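Local coordinates for Mll7089 protein (PDB 2OZ8) that is of unknown specific function but probably acts as a magnesium-dependent hydro-lyase of the enolase superfamily, at residues A35-S40 with L348-K353; R178-L183 with S191-D196; H230-L235 with L262-A267; M280-L285 with I291-G296. All blocks are in the same frame, centred on the assembly; numbering follows the deposited sequence.

Interaction 1. Residues A35-S40 with L348-K353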
loop_
_atom_site.group_PDB
_atom_site.type_symbol
_atom_site.label_atom_id
_atom_site.label_comp_id
_atom_site.label_asym_id
_atom_site.label_seq_id
_atom_site.Cartn_x
_atom_site.Cartn_y
_atom_site.Cartn_z
ATOM N N ALA A 35 -6.270 -5.284 47.894
ATOM C CA ALA A 35 -5.011 -5.995 47.864
ATOM C C ALA A 35 -5.327 -7.443 47.607
ATOM O O ALA A 35 -6.264 -7.982 48.154
ATOM C CB ALA A 35 -4.256 -5.815 49.170
ATOM N N LEU A 36 -4.563 -8.037 46.708
ATOM C CA LEU A 36 -4.691 -9.412 46.338
ATOM C C LEU A 36 -3.402 -10.036 46.822
ATOM O O LEU A 36 -2.308 -9.597 46.454
ATOM C CB LEU A 36 -4.821 -9.542 44.818
ATOM C CG LEU A 36 -4.628 -10.965 44.270
ATOM C CD1 LEU A 36 -5.752 -11.879 44.737
ATOM C CD2 LEU A 36 -4.492 -10.967 42.737
ATOM N N GLU A 37 -3.532 -11.019 47.710
ATOM C CA GLU A 37 -2.355 -11.690 48.239
ATOM C C GLU A 37 -2.427 -13.129 47.820
ATOM O O GLU A 37 -3.469 -13.793 47.995
ATOM C CB GLU A 37 -2.245 -11.566 49.732
ATOM C CG GLU A 37 -1.700 -10.222 50.225
ATOM C CD GLU A 37 -1.826 -10.087 51.742
ATOM O OE1 GLU A 37 -0.820 -9.811 52.421
ATOM O OE2 GLU A 37 -2.941 -10.282 52.256
ATOM N N LEU A 38 -1.338 -13.575 47.192
ATOM C CA LEU A 38 -1.254 -14.954 46.730
ATOM C C LEU A 38 -0.199 -15.653 47.578
ATOM O O LEU A 38 0.950 -15.244 47.591
ATOM C CB LEU A 38 -0.933 -15.018 45.237
ATOM C CG LEU A 38 -1.891 -14.352 44.241
ATOM C CD1 LEU A 38 -1.327 -14.364 42.783
ATOM C CD2 LEU A 38 -3.305 -14.956 44.344
ATOM N N VAL A 39 -0.629 -16.682 48.306
ATOM C CA VAL A 39 0.209 -17.397 49.284
ATOM C C VAL A 39 0.623 -18.721 48.714
ATOM O O VAL A 39 -0.225 -19.471 48.237
ATOM C CB VAL A 39 -0.555 -17.651 50.625
ATOM C CG1 VAL A 39 0.406 -18.053 51.714
ATOM C CG2 VAL A 39 -1.344 -16.373 51.089
ATOM N N SER A 40 1.926 -19.008 48.727
ATOM C CA SER A 40 2.379 -20.355 48.354
ATOM C C SER A 40 2.564 -21.235 49.579
ATOM O O SER A 40 2.422 -20.777 50.705
ATOM C CB SER A 40 3.642 -20.327 47.481
ATOM O OG SER A 40 4.821 -20.326 48.261
ATOM N N LEU A 348 7.094 -4.316 48.003
ATOM C CA LEU A 348 5.917 -3.736 48.645
ATOM C C LEU A 348 5.276 -4.810 49.495
ATOM O O LEU A 348 4.975 -5.917 49.028
ATOM C CB LEU A 348 4.933 -3.079 47.659
ATOM C CG LEU A 348 5.490 -1.939 46.771
ATOM C CD1 LEU A 348 4.550 -1.659 45.596
ATOM C CD2 LEU A 348 5.883 -0.598 47.551
ATOM N N VAL A 349 5.106 -4.484 50.774
ATOM C CA VAL A 349 4.429 -5.388 51.721
ATOM C C VAL A 349 3.350 -4.629 52.431
ATOM O O VAL A 349 3.595 -3.571 52.954
ATOM C CB VAL A 349 5.410 -6.012 52.789
ATOM C CG1 VAL A 349 4.619 -6.913 53.749
ATOM C CG2 VAL A 349 6.546 -6.781 52.132
ATOM N N LEU A 350 2.161 -5.192 52.456
ATOM C CA LEU A 350 0.991 -4.546 53.012
ATOM C C LEU A 350 1.181 -4.233 54.502
ATOM O O LEU A 350 1.783 -5.025 55.238
ATOM C CB LEU A 350 -0.175 -5.476 52.825
ATOM C CG LEU A 350 -1.554 -4.896 52.638
ATOM C CD1 LEU A 350 -1.581 -3.976 51.452
ATOM C CD2 LEU A 350 -2.469 -6.095 52.439
ATOM N N SER A 351 0.724 -3.074 54.950
ATOM C CA SER A 351 0.920 -2.694 56.340
ATOM C C SER A 351 -0.170 -3.357 57.183
ATOM O O SER A 351 -1.356 -3.252 56.891
ATOM C CB SER A 351 0.901 -1.183 56.454
ATOM O OG SER A 351 0.505 -0.722 57.729
ATOM N N GLU A 352 0.233 -4.086 58.208
ATOM C CA GLU A 352 -0.755 -4.741 59.078
ATOM C C GLU A 352 -1.608 -3.714 59.829
ATOM O O GLU A 352 -2.832 -3.888 59.946
ATOM C CB GLU A 352 -0.112 -5.804 59.991
ATOM C CG GLU A 352 0.553 -6.969 59.183
ATOM C CD GLU A 352 -0.431 -7.819 58.345
ATOM O OE1 GLU A 352 -1.613 -7.913 58.730
ATOM O OE2 GLU A 352 -0.015 -8.426 57.317
ATOM N N LYS A 353 -0.980 -2.623 60.267
ATOM C CA LYS A 353 -1.746 -1.536 60.856
ATOM C C LYS A 353 -2.788 -1.057 59.861
ATOM O O LYS A 353 -3.958 -0.857 60.222
ATOM C CB LYS A 353 -0.854 -0.374 61.280
ATOM C CG LYS A 353 0.038 -0.675 62.495
ATOM C CD LYS A 353 1.117 0.433 62.731
ATOM C CE LYS A 353 2.238 -0.079 63.690
ATOM N NZ LYS A 353 3.534 0.662 63.507
#
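A35 on the strand 27-40 and L350 on the turn leading into helix 352-357 bring their CA atoms to 8.0 Å, a spacing at which the two backbones stay apart and only side chains meet. L350 does most of the reaching. Its forked end comes against the strand with both methyls near A35: CD2 lies 3.7 Å from A35 CB, and CD1 is slightly farther off. A small alanine suits this place because the branched leucine can close right up to the sheet. The same CD2 methyl then meets the carboxylate end of E37, 4.1 Å from its OE1, as the two side chains cross obliquely. E37 gets there with CG beside its backbone N (chi1 -79°) and the chain extended beyond, which brings the buried carboxylate up beside the CD2 methyl of L350. Each carboxylate oxygen has a salt-bridge partner: OE2 pairs with R9 on the neighbouring strand, OE1 with R355. R355 also pairs with E352, so it probably eases the repulsion between E37 OE1 and E352 OE2, which are 5.2 Å apart. S351 is the N-cap of the helix that carries E352 and R355, its hydroxyl capping A354 N. L36 and L38, alternating with A35 and E37 along the strand, pack instead on helix 103-118. The chain thus returns, after completing the barrel, to lie against its own first sheet, an arrangement characteristic of the two-part enolase-superfamily fold, in which C-terminal residues join the N-terminal capping domain.

Interaction 2. Residues R178-L183 with S191-D196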
loop_
_atom_site.group_PDB
_atom_site.type_symbol
_atom_site.label_atom_id
_atom_site.label_comp_id
_atom_site.label_asym_id
_atom_site.label_seq_id
_atom_site.Cartn_x
_atom_site.Cartn_y
_atom_site.Cartn_z
ATOM N N ARG A 178 -2.850 29.094 29.960
ATOM C CA ARG A 178 -2.663 29.637 31.270
ATOM C C ARG A 178 -2.006 28.656 32.215
ATOM O O ARG A 178 -1.100 29.049 32.965
ATOM C CB ARG A 178 -4.003 30.049 31.837
ATOM C CG ARG A 178 -3.977 31.314 32.703
ATOM C CD ARG A 178 -5.258 32.136 32.355
ATOM N NE ARG A 178 -6.472 31.366 32.662
ATOM C CZ ARG A 178 -6.715 30.798 33.853
ATOM N NH1 ARG A 178 -5.795 30.897 34.850
ATOM N NH2 ARG A 178 -7.872 30.124 34.043
ATOM N N ARG A 179 -2.462 27.394 32.207
ATOM C CA ARG A 179 -1.817 26.356 33.039
ATOM C C ARG A 179 -0.317 26.200 32.743
ATOM O O ARG A 179 0.455 26.028 33.664
ATOM C CB ARG A 179 -2.518 24.988 32.932
ATOM C CG ARG A 179 -3.908 24.953 33.530
ATOM C CD ARG A 179 -3.916 25.303 35.051
ATOM N NE ARG A 179 -4.108 24.124 35.899
ATOM C CZ ARG A 179 -4.921 24.039 36.949
ATOM N NH1 ARG A 179 -5.636 25.076 37.358
ATOM N NH2 ARG A 179 -4.980 22.891 37.615
ATOM N N LEU A 180 0.076 26.262 31.469
ATOM C CA LEU A 180 1.488 26.193 31.066
ATOM C C LEU A 180 2.282 27.422 31.557
ATOM O O LEU A 180 3.431 27.284 32.049
ATOM C CB LEU A 180 1.630 26.087 29.542
ATOM C CG LEU A 180 1.300 24.798 28.808
ATOM C CD1 LEU A 180 0.951 25.062 27.344
ATOM C CD2 LEU A 180 2.448 23.808 28.945
ATOM N N GLU A 181 1.697 28.610 31.379
ATOM C CA GLU A 181 2.270 29.827 31.988
ATOM C C GLU A 181 2.394 29.704 33.533
ATOM O O GLU A 181 3.422 30.043 34.075
ATOM C CB GLU A 181 1.440 31.083 31.630
ATOM C CG GLU A 181 1.597 31.671 30.246
ATOM C CD GLU A 181 0.434 32.652 29.886
ATOM O OE1 GLU A 181 -0.202 33.248 30.817
ATOM O OE2 GLU A 181 0.145 32.833 28.660
ATOM N N LEU A 182 1.338 29.257 34.231
ATOM C CA LEU A 182 1.412 29.022 35.688
ATOM C C LEU A 182 2.538 28.062 36.034
ATOM O O LEU A 182 3.313 28.299 36.985
ATOM C CB LEU A 182 0.115 28.436 36.237
ATOM C CG LEU A 182 -1.041 29.250 36.808
ATOM C CD1 LEU A 182 -1.879 28.360 37.762
ATOM C CD2 LEU A 182 -0.512 30.514 37.551
ATOM N N LEU A 183 2.631 26.969 35.276
ATOM C CA LEU A 183 3.689 26.005 35.520
ATOM C C LEU A 183 5.095 26.636 35.412
ATOM O O LEU A 183 5.960 26.348 36.245
ATOM C CB LEU A 183 3.532 24.780 34.619
ATOM C CG LEU A 183 4.563 23.678 34.781
ATOM C CD1 LEU A 183 4.477 22.886 36.100
ATOM C CD2 LEU A 183 4.548 22.737 33.571
ATOM N N SER A 191 13.525 23.073 33.011
ATOM C CA SER A 191 12.753 21.893 33.347
ATOM C C SER A 191 12.053 21.274 32.124
ATOM O O SER A 191 11.700 21.979 31.204
ATOM C CB SER A 191 11.686 22.307 34.326
ATOM O OG SER A 191 12.307 22.658 35.530
ATOM N N LYS A 192 11.831 19.965 32.150
ATOM C CA LYS A 192 11.211 19.241 31.055
ATOM C C LYS A 192 9.701 19.284 31.270
ATOM O O LYS A 192 9.226 19.181 32.418
ATOM C CB LYS A 192 11.775 17.802 31.035
ATOM C CG LYS A 192 13.171 17.710 30.418
ATOM C CD LYS A 192 14.082 16.735 31.142
ATOM C CE LYS A 192 15.370 16.248 30.262
ATOM N NZ LYS A 192 16.172 14.944 30.794
ATOM N N VAL A 193 8.926 19.481 30.192
ATOM C CA VAL A 193 7.448 19.581 30.329
ATOM C C VAL A 193 6.683 18.638 29.387
ATOM O O VAL A 193 7.003 18.546 28.201
ATOM C CB VAL A 193 6.950 21.074 30.143
ATOM C CG1 VAL A 193 5.454 21.172 30.205
ATOM C CG2 VAL A 193 7.594 22.002 31.210
ATOM N N MET A 194 5.682 17.951 29.911
ATOM C CA MET A 194 4.796 17.135 29.097
ATOM C C MET A 194 3.370 17.605 29.269
ATOM O O MET A 194 2.972 18.060 30.371
ATOM C CB MET A 194 4.899 15.639 29.462
ATOM C CG MET A 194 6.379 15.055 29.669
ATOM S SD MET A 194 7.488 15.472 31.100
ATOM C CE MET A 194 8.097 13.869 31.249
ATOM N N ILE A 195 2.588 17.503 28.188
ATOM C CA ILE A 195 1.158 17.735 28.283
ATOM C C ILE A 195 0.368 16.487 27.943
ATOM O O ILE A 195 0.798 15.702 27.131
ATOM C CB ILE A 195 0.652 18.922 27.423
ATOM C CG1 ILE A 195 1.009 18.731 25.969
ATOM C CG2 ILE A 195 1.161 20.265 27.976
ATOM C CD1 ILE A 195 0.197 19.593 25.007
ATOM N N ASP A 196 -0.805 16.337 28.565
ATOM C CA ASP A 196 -1.687 15.195 28.393
ATOM C C ASP A 196 -3.128 15.665 28.214
ATOM O O ASP A 196 -3.807 15.915 29.190
ATOM C CB ASP A 196 -1.617 14.335 29.633
ATOM C CG ASP A 196 -2.352 13.007 29.471
ATOM O OD1 ASP A 196 -3.134 12.806 28.502
ATOM O OD2 ASP A 196 -2.165 12.157 30.353
#
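L183 and V193 meet tip to tip: the CD2 methyl of L183 lies 3.8 Å from V193 CG1 and almost as near to CG2, so it settles against both branches of the valine. One turn earlier on the helix, L180 offers its own CD2 to the strand, crossing I195 at about a right angle with 3.9 Å to I195 CG2, and also touching V193 CG1. The two leucines use different torsions to reach the strand. L183 has CG anti to its backbone N (chi1 -179°), whereas L180 holds CG beside it (chi1 -74°), which brings its end nearer although its CB does not point straight across. Beta-branched valine and isoleucine suit the strand, offering broad, stiff surfaces to the longer, flexible leucines. L183 also packs on F153 of helix 146-158, L180 on I166, and both V193 and I195 on L220, so the layer continues into neighbouring elements. The helix and strand segments run nearly antiparallel, at 156°, with axes 11.1 Å apart at closest. This is the return half of the beta-alpha-beta crossover formed by strand 163-167, helix 173-184 and strand 192-196, the repeating step of a TIM barrel.

Interaction 3. Residues H230-L235 with L262-A267. With SO4 (sulfate ion), chain C.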
loop_
_atom_site.group_PDB
_atom_site.type_symbol
_atom_site.label_atom_id
_atom_site.label_comp_id
_atom_site.label_asym_id
_atom_site.label_seq_id
_atom_site.Cartn_x
_atom_site.Cartn_y
_atom_site.Cartn_z
ATOM N N HIS A 230 -7.746 5.363 18.567
ATOM C CA HIS A 230 -7.945 4.545 17.412
ATOM C C HIS A 230 -7.654 5.336 16.136
ATOM O O HIS A 230 -7.678 4.768 15.035
ATOM C CB HIS A 230 -9.376 3.976 17.453
ATOM C CG HIS A 230 -9.626 3.086 18.645
ATOM N ND1 HIS A 230 -8.792 2.024 18.978
ATOM C CD2 HIS A 230 -10.607 3.106 19.589
ATOM C CE1 HIS A 230 -9.254 1.432 20.071
ATOM N NE2 HIS A 230 -10.351 2.070 20.465
ATOM N N ASP A 231 -7.356 6.642 16.281
ATOM C CA ASP A 231 -7.107 7.460 15.108
ATOM C C ASP A 231 -5.637 7.360 14.665
ATOM O O ASP A 231 -4.817 8.281 14.887
ATOM C CB ASP A 231 -7.524 8.905 15.311
ATOM C CG ASP A 231 -7.451 9.690 14.020
ATOM O OD1 ASP A 231 -7.278 9.070 12.948
ATOM O OD2 ASP A 231 -7.574 10.918 14.047
ATOM N N HIS A 232 -5.327 6.234 14.012
ATOM C CA HIS A 232 -3.962 5.933 13.611
ATOM C C HIS A 232 -3.536 6.901 12.515
ATOM O O HIS A 232 -2.435 7.436 12.549
ATOM C CB HIS A 232 -3.834 4.486 13.147
ATOM C CG HIS A 232 -4.059 3.474 14.219
ATOM N ND1 HIS A 232 -4.296 2.143 13.939
ATOM C CD2 HIS A 232 -4.100 3.584 15.572
ATOM C CE1 HIS A 232 -4.441 1.475 15.071
ATOM N NE2 HIS A 232 -4.344 2.326 16.074
ATOM N N ASP A 233 -4.421 7.174 11.569
ATOM C CA ASP A 233 -4.053 8.115 10.526
ATOM C C ASP A 233 -3.678 9.468 11.158
ATOM O O ASP A 233 -2.658 10.041 10.832
ATOM C CB ASP A 233 -5.140 8.266 9.468
ATOM C CG ASP A 233 -4.815 9.372 8.473
ATOM O OD1 ASP A 233 -3.981 9.172 7.583
ATOM O OD2 ASP A 233 -5.358 10.478 8.611
ATOM N N GLY A 234 -4.502 9.967 12.071
ATOM C CA GLY A 234 -4.159 11.178 12.753
ATOM C C GLY A 234 -2.892 11.106 13.586
ATOM O O GLY A 234 -2.189 12.101 13.706
ATOM N N LEU A 235 -2.596 9.955 14.194
ATOM C CA LEU A 235 -1.429 9.893 15.070
ATOM C C LEU A 235 -0.186 9.965 14.193
ATOM O O LEU A 235 0.772 10.694 14.541
ATOM C CB LEU A 235 -1.430 8.684 16.033
ATOM C CG LEU A 235 -2.355 8.813 17.254
ATOM C CD1 LEU A 235 -2.668 7.427 17.861
ATOM C CD2 LEU A 235 -1.876 9.721 18.324
ATOM N N LEU A 262 1.760 -0.333 17.428
ATOM C CA LEU A 262 3.120 -0.408 16.893
ATOM C C LEU A 262 3.143 -0.733 15.406
ATOM O O LEU A 262 3.866 -0.106 14.651
ATOM C CB LEU A 262 3.981 -1.374 17.719
ATOM C CG LEU A 262 4.236 -0.920 19.181
ATOM C CD1 LEU A 262 5.078 -1.925 19.945
ATOM C CD2 LEU A 262 4.887 0.494 19.255
ATOM N N GLU A 263 2.315 -1.676 14.973
ATOM C CA GLU A 263 2.279 -2.043 13.572
ATOM C C GLU A 263 1.829 -0.888 12.674
ATOM O O GLU A 263 2.228 -0.786 11.536
ATOM C CB GLU A 263 1.389 -3.259 13.402
ATOM C CG GLU A 263 2.043 -4.463 13.983
ATOM C CD GLU A 263 1.166 -5.698 14.087
ATOM O OE1 GLU A 263 0.133 -5.792 13.374
ATOM O OE2 GLU A 263 1.567 -6.590 14.874
ATOM N N ALA A 264 1.012 -0.007 13.224
ATOM C CA ALA A 264 0.504 1.133 12.532
ATOM C C ALA A 264 1.484 2.308 12.540
ATOM O O ALA A 264 1.166 3.341 11.942
ATOM C CB ALA A 264 -0.853 1.556 13.168
ATOM N N HIS A 265 2.641 2.185 13.194
ATOM C CA HIS A 265 3.650 3.272 13.241
ATOM C C HIS A 265 3.131 4.577 13.842
ATOM O O HIS A 265 3.521 5.653 13.416
ATOM C CB HIS A 265 4.256 3.531 11.863
ATOM C CG HIS A 265 4.739 2.285 11.192
ATOM N ND1 HIS A 265 5.864 1.597 11.614
ATOM C CD2 HIS A 265 4.221 1.575 10.160
ATOM C CE1 HIS A 265 6.011 0.516 10.869
ATOM N NE2 HIS A 265 5.041 0.496 9.966
ATOM N N ALA A 266 2.287 4.442 14.867
ATOM C CA ALA A 266 1.409 5.476 15.388
ATOM C C ALA A 266 1.874 6.093 16.727
ATOM O O ALA A 266 1.122 6.796 17.389
ATOM C CB ALA A 266 0.003 4.887 15.531
ATOM N N ALA A 267 3.117 5.859 17.115
ATOM C CA ALA A 267 3.618 6.363 18.361
ATOM C C ALA A 267 5.076 6.663 18.204
ATOM O O ALA A 267 5.818 5.843 17.672
ATOM C CB ALA A 267 3.462 5.286 19.452
HETATM S S SO4 C . -4.369 1.843 10.018
HETATM O O1 SO4 C . -5.127 1.499 11.214
HETATM O O2 SO4 C . -4.828 0.963 8.930
HETATM O O3 SO4 C . -4.595 3.255 9.690
HETATM O O4 SO4 C . -2.957 1.549 10.302
#
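The imidazole of H232 turns one face to the methyl of A264, a CH-pi contact in which A264 CB stands 4.0 Å from the ring centroid and 30° off the ring normal. On the opposite face lies the carbonyl oxygen of H230, offset toward the rim. The ring edge serves a different partner: H232 ND1 donates to O1 of a bound sulfate at 2.9 Å, with an N-H...O angle of 155°. R236 holds the same anion, which probably came from the crystallisation liquor. With an alanine here, the sulfate would probably lose its ND1 donor and the methyl of A264 would be left facing a gap. Deeper down, L235 lays its CB against A266, 4.1 Å from A266 CB and 3.5 Å from A266 O. These contacts join two successive helices on the outside of the TIM barrel, the beginning of 232-241 meeting the end of 255-263. Both ends are neatly finished. D231 is the N-cap, its OD1 accepting from G234 N at 3.0 Å from above the carboxylate plane, while H265, with positive phi, closes the other helix in a Schellman motif. The small side chains of A264 and A266 let this turn come close to the histidine and leucine. D233, one step along, forms a salt bridge with R239 of a second subunit.

Interaction 4. Residues M280-L285 with I291-G296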
loop_
_atom_site.group_PDB
_atom_site.type_symbol
_atom_site.label_atom_id
_atom_site.label_comp_id
_atom_site.label_asym_id
_atom_site.label_seq_id
_atom_site.Cartn_x
_atom_site.Cartn_y
_atom_site.Cartn_z
ATOM N N MET A 280 6.842 -6.647 29.878
ATOM C CA MET A 280 8.105 -7.236 29.413
ATOM C C MET A 280 8.003 -7.823 27.999
ATOM O O MET A 280 8.967 -7.809 27.228
ATOM C CB MET A 280 8.671 -8.238 30.410
ATOM C CG MET A 280 8.955 -7.619 31.801
ATOM S SD MET A 280 10.171 -6.264 31.912
ATOM C CE MET A 280 11.591 -7.181 31.301
ATOM N N ARG A 281 6.831 -8.297 27.623
ATOM C CA ARG A 281 6.669 -8.783 26.267
ATOM C C ARG A 281 6.629 -7.603 25.259
ATOM O O ARG A 281 7.314 -7.653 24.214
ATOM C CB ARG A 281 5.408 -9.654 26.152
ATOM C CG ARG A 281 5.615 -11.000 26.724
ATOM C CD ARG A 281 4.341 -11.819 26.848
ATOM N NE ARG A 281 4.705 -13.113 27.413
ATOM C CZ ARG A 281 3.860 -14.073 27.789
ATOM N NH1 ARG A 281 2.537 -13.920 27.666
ATOM N NH2 ARG A 281 4.367 -15.204 28.298
ATOM N N ILE A 282 5.825 -6.570 25.554
ATOM C CA ILE A 282 5.758 -5.417 24.665
ATOM C C ILE A 282 7.078 -4.650 24.686
ATOM O O ILE A 282 7.473 -4.053 23.682
ATOM C CB ILE A 282 4.532 -4.466 24.929
ATOM C CG1 ILE A 282 4.235 -3.687 23.651
ATOM C CG2 ILE A 282 4.803 -3.462 26.023
ATOM C CD1 ILE A 282 3.704 -4.536 22.511
ATOM N N GLY A 283 7.776 -4.698 25.822
ATOM C CA GLY A 283 9.126 -4.140 25.913
ATOM C C GLY A 283 10.192 -4.856 25.102
ATOM O O GLY A 283 11.135 -4.225 24.679
ATOM N N TRP A 284 10.082 -6.175 24.922
ATOM C CA TRP A 284 10.962 -6.893 23.983
ATOM C C TRP A 284 10.680 -6.396 22.517
ATOM O O TRP A 284 11.585 -5.906 21.804
ATOM C CB TRP A 284 10.781 -8.417 24.098
ATOM C CG TRP A 284 11.362 -9.101 22.936
ATOM C CD1 TRP A 284 12.701 -9.180 22.615
ATOM C CD2 TRP A 284 10.659 -9.709 21.860
ATOM N NE1 TRP A 284 12.862 -9.812 21.432
ATOM C CE2 TRP A 284 11.631 -10.148 20.923
ATOM C CE3 TRP A 284 9.314 -9.922 21.583
ATOM C CZ2 TRP A 284 11.297 -10.821 19.726
ATOM C CZ3 TRP A 284 8.984 -10.614 20.381
ATOM C CH2 TRP A 284 9.981 -11.042 19.481
ATOM N N LEU A 285 9.425 -6.536 22.091
ATOM C CA LEU A 285 8.985 -6.084 20.786
ATOM C C LEU A 285 9.443 -4.623 20.507
ATOM O O LEU A 285 10.208 -4.394 19.598
ATOM C CB LEU A 285 7.469 -6.287 20.614
ATOM C CG LEU A 285 6.947 -6.116 19.192
ATOM C CD1 LEU A 285 7.720 -7.035 18.215
ATOM C CD2 LEU A 285 5.420 -6.384 19.115
ATOM N N ILE A 291 11.441 1.568 19.297
ATOM C CA ILE A 291 10.453 2.459 19.950
ATOM C C ILE A 291 10.763 2.546 21.457
ATOM O O ILE A 291 10.883 1.505 22.140
ATOM C CB ILE A 291 9.010 1.895 19.787
ATOM C CG1 ILE A 291 8.673 1.651 18.303
ATOM C CG2 ILE A 291 7.956 2.817 20.432
ATOM C CD1 ILE A 291 8.887 2.918 17.391
ATOM N N PRO A 292 10.913 3.761 21.990
ATOM C CA PRO A 292 11.044 3.876 23.454
ATOM C C PRO A 292 9.711 3.709 24.186
ATOM O O PRO A 292 8.670 3.804 23.574
ATOM C CB PRO A 292 11.561 5.317 23.636
ATOM C CG PRO A 292 11.044 6.070 22.417
ATOM C CD PRO A 292 10.982 5.056 21.304
ATOM N N ILE A 293 9.737 3.561 25.501
ATOM C CA ILE A 293 8.537 3.251 26.290
ATOM C C ILE A 293 8.581 4.119 27.501
ATOM O O ILE A 293 9.665 4.348 28.039
ATOM C CB ILE A 293 8.497 1.738 26.732
ATOM C CG1 ILE A 293 8.075 0.857 25.547
ATOM C CG2 ILE A 293 7.607 1.487 27.961
ATOM C CD1 ILE A 293 8.040 -0.651 25.852
ATOM N N SER A 294 7.420 4.651 27.913
ATOM C CA SER A 294 7.356 5.302 29.230
ATOM C C SER A 294 6.430 4.507 30.120
ATOM O O SER A 294 5.509 3.918 29.652
ATOM C CB SER A 294 6.996 6.777 29.170
ATOM O OG SER A 294 5.775 6.911 28.477
ATOM N N ILE A 295 6.780 4.406 31.388
ATOM C CA ILE A 295 5.929 3.793 32.404
ATOM C C ILE A 295 5.057 4.861 33.111
ATOM O O ILE A 295 5.578 5.831 33.699
ATOM C CB ILE A 295 6.805 3.065 33.427
ATOM C CG1 ILE A 295 7.848 2.170 32.698
ATOM C CG2 ILE A 295 5.935 2.398 34.527
ATOM C CD1 ILE A 295 7.434 0.830 32.162
ATOM N N GLY A 296 3.747 4.692 32.984
ATOM C CA GLY A 296 2.792 5.518 33.641
ATOM C C GLY A 296 2.550 5.068 35.088
ATOM O O GLY A 296 3.273 4.185 35.629
#
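I293 lays its CD1 methyl on the bare backbone of G283, 3.7 Å from G283 CA and somewhat farther from G283 N. With CG1 beside the backbone N (chi1 -77°) and the chain extended beyond it (chi2 178°), the isoleucine reaches straight out from the strand to the helix. With no side chain on G283, the methyl can settle directly on its CA, and the CA atoms of G283 and I293 come to 7.4 Å. The same methyl also touches I282, more loosely, lying 4.1 Å from I282 O and 4.3 Å from I282 CG2. I282 leans on toward L270 and L262, linking the contact to the preceding strand 269-272 and helix 255-263. S294, the following strand residue, instead hydrogen-bonds through its hydroxyl to N271 and N248, as strand alternation would suggest. W284 points away from the strand and packs on R281 of a fourth subunit. Helix 276-289 therefore closes the crossover from strand 269-272 to strand 293-295 on one side and meets another chain on the other. Because a single methyl on a smooth backbone is an apolar contact without directional bonds, the fit here rests on shape and van der Waals packing.

Overall arrangement
Interactions 2, 3 and 4 all belong to the barrel, whereas interaction 1 ties the chain's C-terminal return to its N-terminal sheet, about 38 Å from interaction 2 and 39 Å from interaction 3, centre to centre, across the chain's middle. Interactions 3 and 4 touch directly: L262 CD1 lies 3.9 Å from I282 CD1, so one apolar layer runs from helix to helix. Interactions 2 and 4 involve strands of the same sheet, their nearest atoms about 7 Å apart. The sulfate sits at interaction 3, outside the barrel wall. In enolase-superfamily relatives the active site lies at the C-terminal ends of the barrel strands, beneath the capping domain.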